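Local coordinates for Non-structural protein 5 (Modoc virus, PDB 2WA2), which probably methylates the viral RNA cap at guanine N7 and ribose 2'-O through its methyltransferase domain, using S-adenosylmethionine as methyl donor, at residues 192-197 with 224-229. The protein carries 4 engineered substitutions. Residues are numbered along the deposited sequence; the frame is centred on the assembly and turned at random.
Sequences KVLNPY and NSTHEM
Fully extended, with CG anti to the backbone N (chi1 -170°), Lys-192 reaches across to Glu-228, whose own CG sits between backbone N and carbonyl carbon (chi1 69°), placing OE1 beside the lysine ammonium. The setting is the Rossmann-like methyltransferase fold of the FtsJ family, where strand 188-193 ends beside the antiparallel strand 229-232. A weak hydrogen bond within a salt bridge connects Lys-192 NZ to Glu-228 OE1 at 3.1 Å, the two side chains crossing obliquely. Lys-192 NZ is also bonded to Gly-157 O, while Glu-228 OE2 binds Ser-222 OG and pairs with Lys-70. Together with Asp-155, against which Lys-192 packs, Lys-70, Lys-192 and Glu-228 match the K-D-K-E tetrad of flaviviral 2'-O-methyltransferases, consistent with a catalytic centre close to the bound S-adenosylmethionine.

The backbone illustrates how paired strand ends inside a sheet position such side chains. Val-193 and Met-229 form an antiparallel hydrogen-bonded pair, with Val-193 N 2.7 Å from Met-229 O and Met-229 N 3.1 Å from Val-193 O. Glu-228 is further steadied by an ST turn, its N donating to Thr-226 OG1 over 3.0 Å. One water links that same hydroxyl to Lys-192 NZ; a second bridges Leu-194 O and His-227 N.

Beyond the strand, apolar and ring contacts take over. Pro-196 CG lies 3.7 Å from Met-229 SD, and the proline ring also runs obliquely past the imidazole of His-227. Tyr-197 places CD2 over the centre of one imidazole face, the two ring planes inclined at 57°. His-227 NE2 is bonded to Ser-247 OG of helix 239-254, but the buried His-227 ND1 has no polar partner in the model; Pro-196 CG approaches it obliquely, at 3.5 Å.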
ATOM      1  N   LYS A 192       0.037   2.061   0.406  1.00 11.38           N
ATOM      2  CA  LYS A 192       1.093   1.088   0.716  1.00 11.94           C
ATOM      3  C   LYS A 192       2.335   1.729   1.354  1.00 10.34           C
ATOM      4  O   LYS A 192       2.853   2.749   0.866  1.00 10.93           O
ATOM      5  CB  LYS A 192       1.489   0.301  -0.530  1.00 11.93           C
ATOM      6  CG  LYS A 192       2.409  -0.892  -0.222  1.00 12.44           C
ATOM      7  CD  LYS A 192       2.720  -1.716  -1.494  1.00 14.90           C
ATOM      8  CE  LYS A 192       3.876  -2.645  -1.213  1.00 18.67           C
ATOM      9  NZ  LYS A 192       4.011  -3.687  -2.298  1.00 19.91           N
ATOM     10  N   VAL A 193       2.814   1.111   2.440  1.00  9.59           N
ATOM     11  CA  VAL A 193       4.062   1.512   3.082  1.00  8.74           C
ATOM     12  C   VAL A 193       4.978   0.294   3.011  1.00  9.36           C
ATOM     13  O   VAL A 193       4.876  -0.622   3.812  1.00  9.27           O
ATOM     14  CB  VAL A 193       3.854   1.986   4.552  1.00  9.29           C
ATOM     15  CG1 VAL A 193       5.163   2.520   5.153  1.00  8.40           C
ATOM     16  CG2 VAL A 193       2.759   3.085   4.626  1.00  9.38           C
ATOM     17  N   LEU A 194       5.852   0.275   2.005  1.00  9.78           N
ATOM     18  CA  LEU A 194       6.639  -0.933   1.713  1.00 10.12           C
ATOM     19  C   LEU A 194       7.556  -1.299   2.870  1.00  9.69           C
ATOM     20  O   LEU A 194       7.643  -2.456   3.247  1.00 10.66           O
ATOM     21  CB  LEU A 194       7.511  -0.668   0.474  1.00 11.13           C
ATOM     22  CG  LEU A 194       8.503  -1.787   0.130  1.00 11.19           C
ATOM     23  CD1 LEU A 194       7.735  -3.053  -0.223  1.00 14.14           C
ATOM     24  CD2 LEU A 194       9.397  -1.274  -1.029  1.00 11.54           C
ATOM     25  N   ASN A 195       8.274  -0.298   3.388  1.00  9.52           N
ATOM     26  CA  ASN A 195       9.164  -0.502   4.529  1.00 10.14           C
ATOM     27  C   ASN A 195       8.718   0.448   5.622  1.00 10.55           C
ATOM     28  O   ASN A 195       9.125   1.628   5.604  1.00 11.42           O
ATOM     29  CB  ASN A 195      10.619  -0.182   4.136  1.00  9.28           C
ATOM     30  CG  ASN A 195      11.594  -0.198   5.320  1.00 11.62           C
ATOM     31  OD1 ASN A 195      11.191  -0.206   6.490  1.00 14.06           O
ATOM     32  ND2 ASN A 195      12.894  -0.205   5.016  1.00 12.57           N
ATOM     33  N   PRO A 196       7.879  -0.041   6.555  1.00 10.07           N
ATOM     34  CA  PRO A 196       7.359   0.796   7.626  1.00 10.48           C
ATOM     35  C   PRO A 196       8.223   0.822   8.890  1.00 11.55           C
ATOM     36  O   PRO A 196       7.887   1.567   9.795  1.00 11.00           O
ATOM     37  CB  PRO A 196       6.022   0.119   7.953  1.00 10.00           C
ATOM     38  CG  PRO A 196       6.314  -1.329   7.769  1.00 10.24           C
ATOM     39  CD  PRO A 196       7.289  -1.400   6.594  1.00  9.80           C
ATOM     40  N   TYR A 197       9.297   0.024   8.951  1.00 11.44           N
ATOM     41  CA  TYR A 197      10.119  -0.039  10.186  1.00 13.46           C
ATOM     42  C   TYR A 197      11.332   0.881  10.199  1.00 14.43           C
ATOM     43  O   TYR A 197      11.940   1.098  11.240  1.00 16.02           O
ATOM     44  CB  TYR A 197      10.555  -1.472  10.494  1.00 13.33           C
ATOM     45  CG  TYR A 197      11.244  -2.140   9.337  1.00 12.12           C
ATOM     46  CD1 TYR A 197      12.611  -1.982   9.121  1.00 14.93           C
ATOM     47  CD2 TYR A 197      10.527  -2.947   8.476  1.00 13.40           C
ATOM     48  CE1 TYR A 197      13.237  -2.597   8.057  1.00 14.34           C
ATOM     49  CE2 TYR A 197      11.133  -3.577   7.421  1.00 10.66           C
ATOM     50  CZ  TYR A 197      12.473  -3.386   7.208  1.00 13.30           C
ATOM     51  OH  TYR A 197      13.053  -3.999   6.131  1.00 11.56           O
ATOM     52  N   ASN A 224       4.681 -13.349   4.066  1.00 13.25           N
ATOM     53  CA  ASN A 224       5.646 -13.085   5.130  1.00 12.85           C
ATOM     54  C   ASN A 224       6.944 -12.496   4.586  1.00 12.47           C
ATOM     55  O   ASN A 224       7.723 -11.922   5.337  1.00 12.03           O
ATOM     56  CB  ASN A 224       5.961 -14.347   5.921  1.00 13.21           C
ATOM     57  CG  ASN A 224       4.735 -14.930   6.645  1.00 15.31           C
ATOM     58  OD1 ASN A 224       3.888 -14.201   7.165  1.00 14.45           O
ATOM     59  ND2 ASN A 224       4.656 -16.262   6.674  1.00 15.23           N
ATOM     60  N   SER A 225       7.144 -12.625   3.271  1.00 11.89           N
ATOM     61  CA  SER A 225       8.330 -12.076   2.588  1.00 12.42           C
ATOM     62  C   SER A 225       8.256 -10.571   2.308  1.00 12.57           C
ATOM     63  O   SER A 225       9.165 -10.000   1.689  1.00 11.78           O
ATOM     64  CB  SER A 225       8.513 -12.834   1.260  1.00 12.29           C
ATOM     65  OG  SER A 225       7.254 -12.873   0.609  1.00 13.54           O
ATOM     66  N   THR A 226       7.160  -9.919   2.737  1.00 11.56           N
ATOM     67  CA  THR A 226       7.107  -8.460   2.682  1.00 12.81           C
ATOM     68  C   THR A 226       6.614  -7.931   4.029  1.00 12.00           C
ATOM     69  O   THR A 226       5.727  -8.531   4.610  1.00 12.31           O
ATOM     70  CB  THR A 226       6.175  -7.942   1.553  1.00 12.53           C
ATOM     71  OG1 THR A 226       6.059  -6.526   1.661  1.00 12.57           O
ATOM     72  CG2 THR A 226       4.760  -8.587   1.615  1.00 14.25           C
ATOM     73  N   HIS A 227       7.197  -6.824   4.481  1.00 10.97           N
ATOM     74  CA  HIS A 227       6.783  -6.160   5.713  1.00 11.26           C
ATOM     75  C   HIS A 227       5.779  -5.051   5.376  1.00 11.23           C
ATOM     76  O   HIS A 227       5.508  -4.204   6.230  1.00 11.02           O
ATOM     77  CB  HIS A 227       8.010  -5.563   6.383  1.00 11.02           C
ATOM     78  CG  HIS A 227       7.920  -5.466   7.879  1.00 12.37           C
ATOM     79  ND1 HIS A 227       6.966  -4.706   8.526  1.00 12.21           N
ATOM     80  CD2 HIS A 227       8.714  -5.988   8.847  1.00 11.51           C
ATOM     81  CE1 HIS A 227       7.164  -4.782   9.836  1.00 14.43           C
ATOM     82  NE2 HIS A 227       8.225  -5.546  10.054  1.00 12.19           N
ATOM     83  N   GLU A 228       5.212  -5.072   4.152  1.00 10.34           N
ATOM     84  CA  GLU A 228       4.258  -4.005   3.712  1.00 10.41           C
ATOM     85  C   GLU A 228       3.127  -3.817   4.714  1.00  9.98           C
ATOM     86  O   GLU A 228       2.557  -4.777   5.241  1.00 10.23           O
ATOM     87  CB  GLU A 228       3.654  -4.265   2.317  1.00 10.05           C
ATOM     88  CG  GLU A 228       2.697  -5.467   2.319  1.00 11.48           C
ATOM     89  CD  GLU A 228       2.344  -5.970   0.931  1.00 12.75           C
ATOM     90  OE1 GLU A 228       2.964  -5.499  -0.041  1.00 15.48           O
ATOM     91  OE2 GLU A 228       1.454  -6.849   0.822  1.00 17.78           O
ATOM     92  N   MET A 229       2.846  -2.562   5.003  1.00  9.60           N
ATOM     93  CA  MET A 229       1.658  -2.205   5.786  1.00  9.44           C
ATOM     94  C   MET A 229       0.920  -1.065   5.067  1.00 10.69           C
ATOM     95  O   MET A 229       1.435  -0.483   4.094  1.00 10.30           O
ATOM     96  CB  MET A 229       2.071  -1.846   7.216  1.00  8.69           C
ATOM     97  CG  MET A 229       2.643  -3.062   7.957  1.00  9.56           C
ATOM     98  SD  MET A 229       3.332  -2.657   9.574  1.00 11.24           S
ATOM     99  CE  MET A 229       1.826  -2.234  10.510  1.00  9.48           C
TER
HETATM  100  O   HOH W   1       5.774  -5.690  -1.027  1.00 19.10           O
HETATM  101  O   HOH W   2       8.927  -4.917   3.211  1.00  8.55           O